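Long-range contacts in leucine aminopeptidase 1 (Caenorhabditis elegans, PDB 2HC9), which releases N-terminal amino acids, preferably leucine, from peptides as a zinc-dependent aminopeptidase of the M17 family, and probably acts as a digestive enzyme: residues V250-V255 against M360-G365; R175-P180 against R274-A279; Q262-T267 against N332-G337. The protein carries 1 engineered substitution. All blocks are in the same frame, centred on the assembly; numbering follows the deposited sequence.

Contact 1: residues V250-V255 against M360-G365; sequences VGKGVV and MATLTG. With ZN (zinc ion), chain C.
Lys252 runs out from its strand alongside Ala361, with the methyl CB of Ala361 lying 3.5 Å from Lys252 CB and 3.8 Å from Lys252 CD. The lysine has CG anti to the backbone N (chi1 175°) and every later torsion extended, a straight rod that carries its amine past the end of strand 356-361. Near the tip, Leu363 reaches the rod with one branch: its CD1 comes to 4.1 Å from Lys252 CD, while the carbonyl O of Thr362 borders CD and CE. The amine ends on metal, Lys252 NZ sitting 2.1 Å from a zinc ion that Asp257, Asp275, Glu336 and a water also bind. At the root of the lysine the backbones pair as parallel strands. Met360 N gives a hydrogen bond to Val250 O (2.9 Å), and Lys252 N returns one to Met360 O (3.2 Å). One step on, Thr362 N and Lys252 O no longer meet directly; a water accepts from the former and donates to the latter, so the ladder opens just where the chain bends into an inverse gamma turn centred on Thr362. That residue's hydroxyl is hydrogen-bonded to Asp275, a ligand of the same zinc ion, and thus belongs to its second shell. Met360 extends away from the lysine, onto Leu456 and Ile458. Strands 246-254 and 356-361 are central neighbours in the catalytic-domain sheet, flanked by strands 297-307 and 452-457, while helix 337-350 packs Leu341 against Val250 and Ala361.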
loop_
_atom_site.group_PDB
_atom_site.type_symbol
_atom_site.label_atom_id
_atom_site.label_comp_id
_atom_site.label_asym_id
_atom_site.label_seq_id
_atom_site.Cartn_x
_atom_site.Cartn_y
_atom_site.Cartn_z
ATOM N N VAL A 250 17.782 -27.730 19.416
ATOM C CA VAL A 250 18.047 -27.301 18.038
ATOM C C VAL A 250 17.683 -25.807 17.953
ATOM O O VAL A 250 16.574 -25.421 18.293
ATOM C CB VAL A 250 17.235 -28.139 17.007
ATOM C CG1 VAL A 250 17.687 -27.810 15.539
ATOM C CG2 VAL A 250 17.405 -29.693 17.283
ATOM N N GLY A 251 18.614 -24.977 17.480
ATOM C CA GLY A 251 18.408 -23.530 17.445
ATOM C C GLY A 251 18.523 -22.940 16.042
ATOM O O GLY A 251 19.421 -23.309 15.263
ATOM N N LYS A 252 17.618 -21.999 15.730
ATOM C CA LYS A 252 17.673 -21.220 14.482
ATOM C C LYS A 252 18.715 -20.126 14.601
ATOM O O LYS A 252 18.564 -19.195 15.419
ATOM C CB LYS A 252 16.308 -20.565 14.185
ATOM C CG LYS A 252 16.326 -19.627 12.936
ATOM C CD LYS A 252 14.956 -18.979 12.715
ATOM C CE LYS A 252 15.078 -17.955 11.563
ATOM N NZ LYS A 252 13.763 -17.263 11.243
ATOM N N GLY A 253 19.773 -20.251 13.801
ATOM C CA GLY A 253 20.884 -19.295 13.821
ATOM C C GLY A 253 21.014 -18.492 12.540
ATOM O O GLY A 253 22.072 -18.483 11.898
ATOM N N VAL A 254 19.947 -17.799 12.175
ATOM C CA VAL A 254 20.016 -16.933 11.008
ATOM C C VAL A 254 20.676 -15.617 11.429
ATOM O O VAL A 254 20.051 -14.757 12.060
ATOM C CB VAL A 254 18.619 -16.711 10.374
ATOM C CG1 VAL A 254 18.735 -15.715 9.198
ATOM C CG2 VAL A 254 18.073 -18.082 9.855
ATOM N N VAL A 255 21.963 -15.482 11.099
ATOM C CA VAL A 255 22.733 -14.346 11.603
ATOM C C VAL A 255 22.229 -13.017 11.038
ATOM O O VAL A 255 22.341 -11.982 11.675
ATOM C CB VAL A 255 24.260 -14.497 11.361
ATOM C CG1 VAL A 255 24.790 -15.742 12.090
ATOM C CG2 VAL A 255 24.596 -14.574 9.875
ATOM N N MET A 360 14.067 -24.146 18.960
ATOM C CA MET A 360 13.662 -22.822 19.401
ATOM C C MET A 360 14.143 -21.834 18.359
ATOM O O MET A 360 15.277 -21.932 17.873
ATOM C CB MET A 360 14.298 -22.498 20.752
ATOM C CG MET A 360 13.823 -21.163 21.337
ATOM S SD MET A 360 14.295 -20.830 23.059
ATOM C CE MET A 360 16.090 -20.541 22.951
ATOM N N ALA A 361 13.289 -20.878 18.018
ATOM C CA ALA A 361 13.534 -20.032 16.848
ATOM C C ALA A 361 12.786 -18.726 16.987
ATOM O O ALA A 361 11.660 -18.700 17.466
ATOM C CB ALA A 361 13.071 -20.723 15.583
ATOM N N THR A 362 13.401 -17.654 16.486
ATOM C CA THR A 362 12.674 -16.408 16.219
ATOM C C THR A 362 12.005 -16.586 14.855
ATOM O O THR A 362 12.540 -16.155 13.832
ATOM C CB THR A 362 13.645 -15.194 16.184
ATOM O OG1 THR A 362 14.696 -15.477 15.264
ATOM C CG2 THR A 362 14.263 -14.965 17.541
ATOM N N LEU A 363 10.863 -17.276 14.821
ATOM C CA LEU A 363 10.433 -17.878 13.570
ATOM C C LEU A 363 9.503 -16.971 12.768
ATOM O O LEU A 363 9.697 -16.796 11.570
ATOM C CB LEU A 363 9.802 -19.281 13.788
ATOM C CG LEU A 363 9.801 -20.121 12.496
ATOM C CD1 LEU A 363 11.238 -20.457 12.014
ATOM C CD2 LEU A 363 9.010 -21.409 12.739
ATOM N N THR A 364 8.489 -16.399 13.421
ATOM C CA THR A 364 7.397 -15.702 12.698
ATOM C C THR A 364 6.990 -14.407 13.393
ATOM O O THR A 364 6.918 -14.360 14.609
ATOM C CB THR A 364 6.126 -16.600 12.539
ATOM O OG1 THR A 364 5.555 -16.922 13.831
ATOM C CG2 THR A 364 6.483 -17.898 11.799
ATOM N N GLY A 365 6.711 -13.376 12.594
ATOM C CA GLY A 365 5.976 -12.207 13.053
ATOM C C GLY A 365 4.580 -12.553 13.571
ATOM O O GLY A 365 4.080 -11.905 14.503
HETATM ZN ZN ZN C . 14.218 -15.791 9.785
HETATM O O HOH W 1 16.266 -17.700 15.979
HETATM O O HOH W 2 12.298 -15.464 9.039
#

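Contact 2: residues R175-P180 against R274-A279; sequences RLIDTP and RDMGGA. With ZN (zinc ion), chain C.
The flat ends of Asp178 and Arg274 are joined by one water, which donates to Asp178 OD1 (2.7 Å) and accepts from Arg274 NE (2.9 Å). Direct salt bridges take each group to a different partner, Asp178 to Arg467 and Arg274 to Glu463. Earlier on the same helix, the guanidinium of Arg175 has Leu176 CG over one face, displaced toward the rim, and forms salt bridges with Glu172 and Glu192. The direct contact is apolar and centred on Ile177. With CG1 beside the backbone N (chi1 -72°), the isoleucine splits its branches: CG2 lies across the aliphatic stem of Arg274, 3.6 Å from its CG, while CD1 reaches 3.6 Å to Gly277 CA. The chain of Met276 bends at chi2 and chi3, bringing SD to 3.7 Å from Ile177 CA and the methyl CE to 3.7 Å from Leu176 CB. Replacing Ile177 by alanine removes CG2 and CD1, which would probably open a gap over Gly277 CA and leave the stem of Arg274 without the methyl that packs across it. One residue past Arg274, Asp275 turns away to bind a zinc ion through OD2. The contact thus sets the C-terminal end of helix 157-178 against the start of helix 277-290, where Met276 is the N-cap residue; Leu189 of helix 186-199 packs on Met276, and Leu176 reaches along helix 277-290 to Ala280 and Glu284.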
loop_
_atom_site.group_PDB
_atom_site.type_symbol
_atom_site.label_atom_id
_atom_site.label_comp_id
_atom_site.label_asym_id
_atom_site.label_seq_id
_atom_site.Cartn_x
_atom_site.Cartn_y
_atom_site.Cartn_z
ATOM N N ARG A 175 24.079 -10.590 24.223
ATOM C CA ARG A 175 25.229 -10.034 23.489
ATOM C C ARG A 175 25.274 -10.522 22.038
ATOM O O ARG A 175 25.501 -9.728 21.091
ATOM C CB ARG A 175 26.554 -10.425 24.190
ATOM C CG ARG A 175 27.810 -10.001 23.378
ATOM C CD ARG A 175 29.117 -10.422 24.065
ATOM N NE ARG A 175 29.300 -11.873 24.158
ATOM C CZ ARG A 175 29.692 -12.675 23.155
ATOM N NH1 ARG A 175 29.941 -12.202 21.935
ATOM N NH2 ARG A 175 29.854 -13.966 23.378
ATOM N N LEU A 176 25.089 -11.834 21.862
ATOM C CA LEU A 176 25.122 -12.439 20.532
ATOM C C LEU A 176 24.003 -11.822 19.678
ATOM O O LEU A 176 24.210 -11.480 18.526
ATOM C CB LEU A 176 24.977 -13.977 20.626
ATOM C CG LEU A 176 26.185 -14.679 21.317
ATOM C CD1 LEU A 176 25.829 -16.165 21.556
ATOM C CD2 LEU A 176 27.420 -14.575 20.427
ATOM N N ILE A 177 22.823 -11.671 20.272
ATOM C CA ILE A 177 21.678 -11.076 19.577
ATOM C C ILE A 177 21.932 -9.620 19.199
ATOM O O ILE A 177 21.620 -9.218 18.070
ATOM C CB ILE A 177 20.395 -11.226 20.430
ATOM C CG1 ILE A 177 19.965 -12.709 20.403
ATOM C CG2 ILE A 177 19.242 -10.261 19.947
ATOM C CD1 ILE A 177 18.906 -13.046 21.472
ATOM N N ASP A 178 22.508 -8.832 20.118
ATOM C CA ASP A 178 22.657 -7.368 19.893
ATOM C C ASP A 178 23.765 -7.035 18.896
ATOM O O ASP A 178 23.779 -5.943 18.351
ATOM C CB ASP A 178 23.007 -6.646 21.205
ATOM C CG ASP A 178 21.880 -6.684 22.231
ATOM O OD1 ASP A 178 20.721 -6.957 21.847
ATOM O OD2 ASP A 178 22.163 -6.408 23.420
ATOM N N THR A 179 24.705 -7.960 18.702
ATOM C CA THR A 179 25.875 -7.711 17.841
ATOM C C THR A 179 25.381 -7.646 16.380
ATOM O O THR A 179 24.663 -8.522 15.930
ATOM C CB THR A 179 26.939 -8.861 17.987
ATOM O OG1 THR A 179 27.324 -8.998 19.372
ATOM C CG2 THR A 179 28.170 -8.607 17.145
ATOM N N PRO A 180 25.762 -6.592 15.642
ATOM C CA PRO A 180 25.313 -6.511 14.250
ATOM C C PRO A 180 25.917 -7.628 13.418
ATOM O O PRO A 180 26.981 -8.130 13.750
ATOM C CB PRO A 180 25.864 -5.172 13.771
ATOM C CG PRO A 180 27.017 -4.860 14.681
ATOM C CD PRO A 180 26.629 -5.461 16.027
ATOM N N ARG A 274 18.748 -10.065 14.707
ATOM C CA ARG A 274 18.262 -10.784 15.888
ATOM C C ARG A 274 17.672 -12.139 15.510
ATOM O O ARG A 274 17.209 -12.872 16.384
ATOM C CB ARG A 274 17.243 -9.950 16.672
ATOM C CG ARG A 274 17.808 -8.589 17.156
ATOM C CD ARG A 274 16.783 -7.865 18.090
ATOM N NE ARG A 274 17.167 -6.455 18.204
ATOM C CZ ARG A 274 16.369 -5.413 18.044
ATOM N NH1 ARG A 274 15.063 -5.552 17.809
ATOM N NH2 ARG A 274 16.893 -4.201 18.172
ATOM N N ASP A 275 17.716 -12.486 14.217
ATOM C CA ASP A 275 17.096 -13.717 13.740
ATOM C C ASP A 275 17.881 -15.011 14.091
ATOM O O ASP A 275 17.526 -16.112 13.653
ATOM C CB ASP A 275 16.875 -13.613 12.224
ATOM C CG ASP A 275 15.700 -14.435 11.743
ATOM O OD1 ASP A 275 14.720 -14.668 12.497
ATOM O OD2 ASP A 275 15.742 -14.819 10.567
ATOM N N MET A 276 18.959 -14.857 14.861
ATOM C CA MET A 276 19.729 -15.989 15.409
ATOM C C MET A 276 19.493 -16.148 16.919
ATOM O O MET A 276 20.226 -16.895 17.602
ATOM C CB MET A 276 21.253 -15.806 15.114
ATOM C CG MET A 276 21.817 -14.363 15.265
ATOM S SD MET A 276 21.467 -13.552 16.832
ATOM C CE MET A 276 22.541 -14.579 17.876
ATOM N N GLY A 277 18.469 -15.468 17.455
ATOM C CA GLY A 277 18.197 -15.537 18.908
ATOM C C GLY A 277 17.918 -16.951 19.442
ATOM O O GLY A 277 18.270 -17.287 20.591
ATOM N N GLY A 278 17.303 -17.789 18.613
ATOM C CA GLY A 278 17.087 -19.194 18.988
ATOM C C GLY A 278 18.391 -19.964 19.192
ATOM O O GLY A 278 18.549 -20.697 20.174
ATOM N N ALA A 279 19.310 -19.845 18.236
ATOM C CA ALA A 279 20.610 -20.524 18.331
ATOM C C ALA A 279 21.374 -20.006 19.529
ATOM O O ALA A 279 21.988 -20.794 20.260
ATOM C CB ALA A 279 21.438 -20.283 17.073
HETATM ZN ZN ZN C . 14.218 -15.791 9.785
HETATM O O HOH W 3 19.566 -5.726 19.744
HETATM O O HOH W 2 12.298 -15.464 9.039
#

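Contact 3: residues Q262-T267 against N332-G337; sequences QIKTKT and NTDAEG. With ZN (zinc ion), chain B; ZN (zinc ion), chain C; BCT (bicarbonate ion), chain D.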
loop_
_atom_site.group_PDB
_atom_site.type_symbol
_atom_site.label_atom_id
_atom_site.label_comp_id
_atom_site.label_asym_id
_atom_site.label_seq_id
_atom_site.Cartn_x
_atom_site.Cartn_y
_atom_site.Cartn_z
ATOM N N GLN A 262 12.552 -12.825 -1.989
ATOM C CA GLN A 262 11.307 -12.213 -1.511
ATOM C C GLN A 262 11.663 -11.310 -0.329
ATOM O O GLN A 262 11.453 -11.640 0.845
ATOM C CB GLN A 262 10.247 -13.259 -1.155
ATOM C CG GLN A 262 9.656 -13.899 -2.427
ATOM C CD GLN A 262 9.018 -15.225 -2.136
ATOM O OE1 GLN A 262 9.714 -16.191 -1.814
ATOM N NE2 GLN A 262 7.694 -15.291 -2.255
ATOM N N ILE A 263 12.242 -10.167 -0.680
ATOM C CA ILE A 263 12.991 -9.332 0.264
ATOM C C ILE A 263 12.082 -8.635 1.261
ATOM O O ILE A 263 10.948 -8.261 0.930
ATOM C CB ILE A 263 13.810 -8.297 -0.556
ATOM C CG1 ILE A 263 14.953 -7.685 0.260
ATOM C CG2 ILE A 263 12.905 -7.236 -1.212
ATOM C CD1 ILE A 263 16.000 -6.970 -0.675
ATOM N N LYS A 264 12.582 -8.451 2.488
ATOM C CA LYS A 264 11.878 -7.667 3.492
ATOM C C LYS A 264 11.783 -6.198 3.087
ATOM O O LYS A 264 12.520 -5.725 2.210
ATOM C CB LYS A 264 12.576 -7.815 4.847
ATOM C CG LYS A 264 12.460 -9.261 5.374
ATOM C CD LYS A 264 13.128 -9.335 6.770
ATOM C CE LYS A 264 13.048 -10.763 7.341
ATOM N NZ LYS A 264 11.609 -11.089 7.756
ATOM N N THR A 265 10.843 -5.500 3.704
ATOM C CA THR A 265 10.590 -4.103 3.361
ATOM C C THR A 265 11.624 -3.210 4.026
ATOM O O THR A 265 12.420 -3.649 4.885
ATOM C CB THR A 265 9.190 -3.635 3.822
ATOM O OG1 THR A 265 9.118 -3.703 5.253
ATOM C CG2 THR A 265 8.081 -4.467 3.215
ATOM N N LYS A 266 11.574 -1.932 3.652
ATOM C CA LYS A 266 12.469 -0.920 4.244
ATOM C C LYS A 266 12.347 -0.879 5.763
ATOM O O LYS A 266 13.356 -0.738 6.473
ATOM C CB LYS A 266 12.136 0.459 3.677
ATOM C CG LYS A 266 13.054 1.560 4.227
ATOM C CD LYS A 266 12.945 2.819 3.370
ATOM C CE LYS A 266 14.307 3.436 3.109
ATOM N NZ LYS A 266 14.191 4.812 2.487
ATOM N N THR A 267 11.115 -0.999 6.277
ATOM C CA THR A 267 10.925 -0.963 7.746
ATOM C C THR A 267 10.922 -2.350 8.371
ATOM O O THR A 267 11.067 -2.481 9.581
ATOM C CB THR A 267 9.627 -0.197 8.168
ATOM O OG1 THR A 267 8.503 -0.788 7.505
ATOM C CG2 THR A 267 9.722 1.299 7.782
ATOM N N ASN A 332 8.318 -19.193 -0.315
ATOM C CA ASN A 332 8.626 -18.034 0.493
ATOM C C ASN A 332 10.066 -18.121 1.014
ATOM O O ASN A 332 10.362 -18.849 1.957
ATOM C CB ASN A 332 7.626 -17.910 1.657
ATOM C CG ASN A 332 7.810 -16.630 2.450
ATOM O OD1 ASN A 332 8.755 -15.866 2.228
ATOM N ND2 ASN A 332 6.912 -16.399 3.388
ATOM N N THR A 333 10.955 -17.368 0.388
ATOM C CA THR A 333 12.374 -17.371 0.762
ATOM C C THR A 333 12.604 -16.804 2.149
ATOM O O THR A 333 13.658 -17.034 2.715
ATOM C CB THR A 333 13.255 -16.571 -0.234
ATOM O OG1 THR A 333 12.861 -15.187 -0.218
ATOM C CG2 THR A 333 13.121 -17.161 -1.657
ATOM N N ASP A 334 11.629 -16.053 2.675
ATOM C CA ASP A 334 11.707 -15.476 4.041
ATOM C C ASP A 334 11.169 -16.466 5.098
ATOM O O ASP A 334 11.238 -16.210 6.311
ATOM C CB ASP A 334 10.897 -14.177 4.065
ATOM C CG ASP A 334 11.235 -13.268 5.240
ATOM O OD1 ASP A 334 12.159 -13.552 6.043
ATOM O OD2 ASP A 334 10.570 -12.229 5.353
ATOM N N ALA A 335 10.628 -17.594 4.651
ATOM C CA ALA A 335 10.221 -18.664 5.575
ATOM C C ALA A 335 11.396 -19.665 5.621
ATOM O O ALA A 335 11.242 -20.893 5.357
ATOM C CB ALA A 335 8.914 -19.328 5.064
ATOM N N GLU A 336 12.578 -19.125 5.946
ATOM C CA GLU A 336 13.841 -19.875 5.815
ATOM C C GLU A 336 14.232 -20.614 7.099
ATOM O O GLU A 336 14.904 -21.673 7.049
ATOM C CB GLU A 336 14.981 -18.950 5.318
ATOM C CG GLU A 336 15.770 -18.230 6.449
ATOM C CD GLU A 336 14.929 -17.198 7.169
ATOM O OE1 GLU A 336 15.160 -16.949 8.373
ATOM O OE2 GLU A 336 14.016 -16.624 6.544
ATOM N N GLY A 337 13.838 -20.071 8.251
ATOM C CA GLY A 337 14.142 -20.719 9.532
ATOM C C GLY A 337 13.589 -22.137 9.608
ATOM O O GLY A 337 14.258 -23.056 10.067
HETATM ZN ZN ZN B . 12.888 -15.039 7.148
HETATM ZN ZN ZN C . 14.218 -15.791 9.785
HETATM C C BCT D . 10.716 -18.876 9.156
HETATM O O1 BCT D . 11.823 -18.341 9.280
HETATM O O2 BCT D . 9.668 -18.319 9.538
HETATM O O3 BCT D . 10.647 -20.043 8.572
HETATM O O HOH W 4 9.750 -10.933 2.982
HETATM O O HOH W 2 12.298 -15.464 9.039
#
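Gln262 lies against Thr333 from its first side-chain atom onward. CB is 3.4 Å from Thr333 OG1, and CG passes the same oxygen more loosely. CD lies near Asn332 CA and Thr333 N. At the tip OE1 accepts from Thr333 N at 2.8 Å, the donor standing 38° out of the carbonyl plane, while NE2 bonds to Asn331 O and to Lys266 O of a neighbouring subunit. The exchange is mutual, because Gln262 N donates to Thr333 OG1 (3.0 Å), an oxygen also bonded to Gly259 O. The loop so gripped is a type I turn from Asn332 to Ala335; Asn332 OD1 accepts from Asp334 N in an Asx turn, which helps to set Asp334. This turn is part of the two-zinc active site of M17 aminopeptidases. Asp334 binds one zinc ion through both its backbone O and OD1, Glu336 bridges the pair with one carboxylate oxygen on each, and a water lies between the metals. Lys264, predicted to be an active-site residue, crosses Asp334 at about a right angle. Beyond CG its chain is extended up to the last torsion (chi4 -72°), which bends NZ onto the carboxylate: a 2.9 Å salt bridge to Asp334 OD2 through the syn lone pair, and a weak 3.1 Å bond to Asp334 OD1. A second water joins Asp334 OD2 to Gln262 O. Next along the chain from Glu336, Gly337 N donates to a bicarbonate ion (2.8 Å to its O1) that Arg338 also binds; in related M17 enzymes a bicarbonate there probably serves as the general base.

In the fold
From the N terminus, the chain meets 175-180 at the end of helix 157-178, then 250-255 on the central sheet, then 262-267 in the following loop. Contact 2 closes first, when 274-279 comes back to the helix end; contact 3 closes at 332-337, and contact 1 last, at 360-365. Contact 3 is nested inside the loop of contact 1, whereas contact 2 crosses both. Together they tie the strand pair and two loops at the zinc ions to the start of helix 277-290, with the end of helix 157-178 packed against it. A probable hydrogen bond between Lys252 O and Ala279 N joins contacts 1 and 2, a Lys252-Glu336 salt bridge joins 1 and 3, and all three supply ligands to one zinc ion.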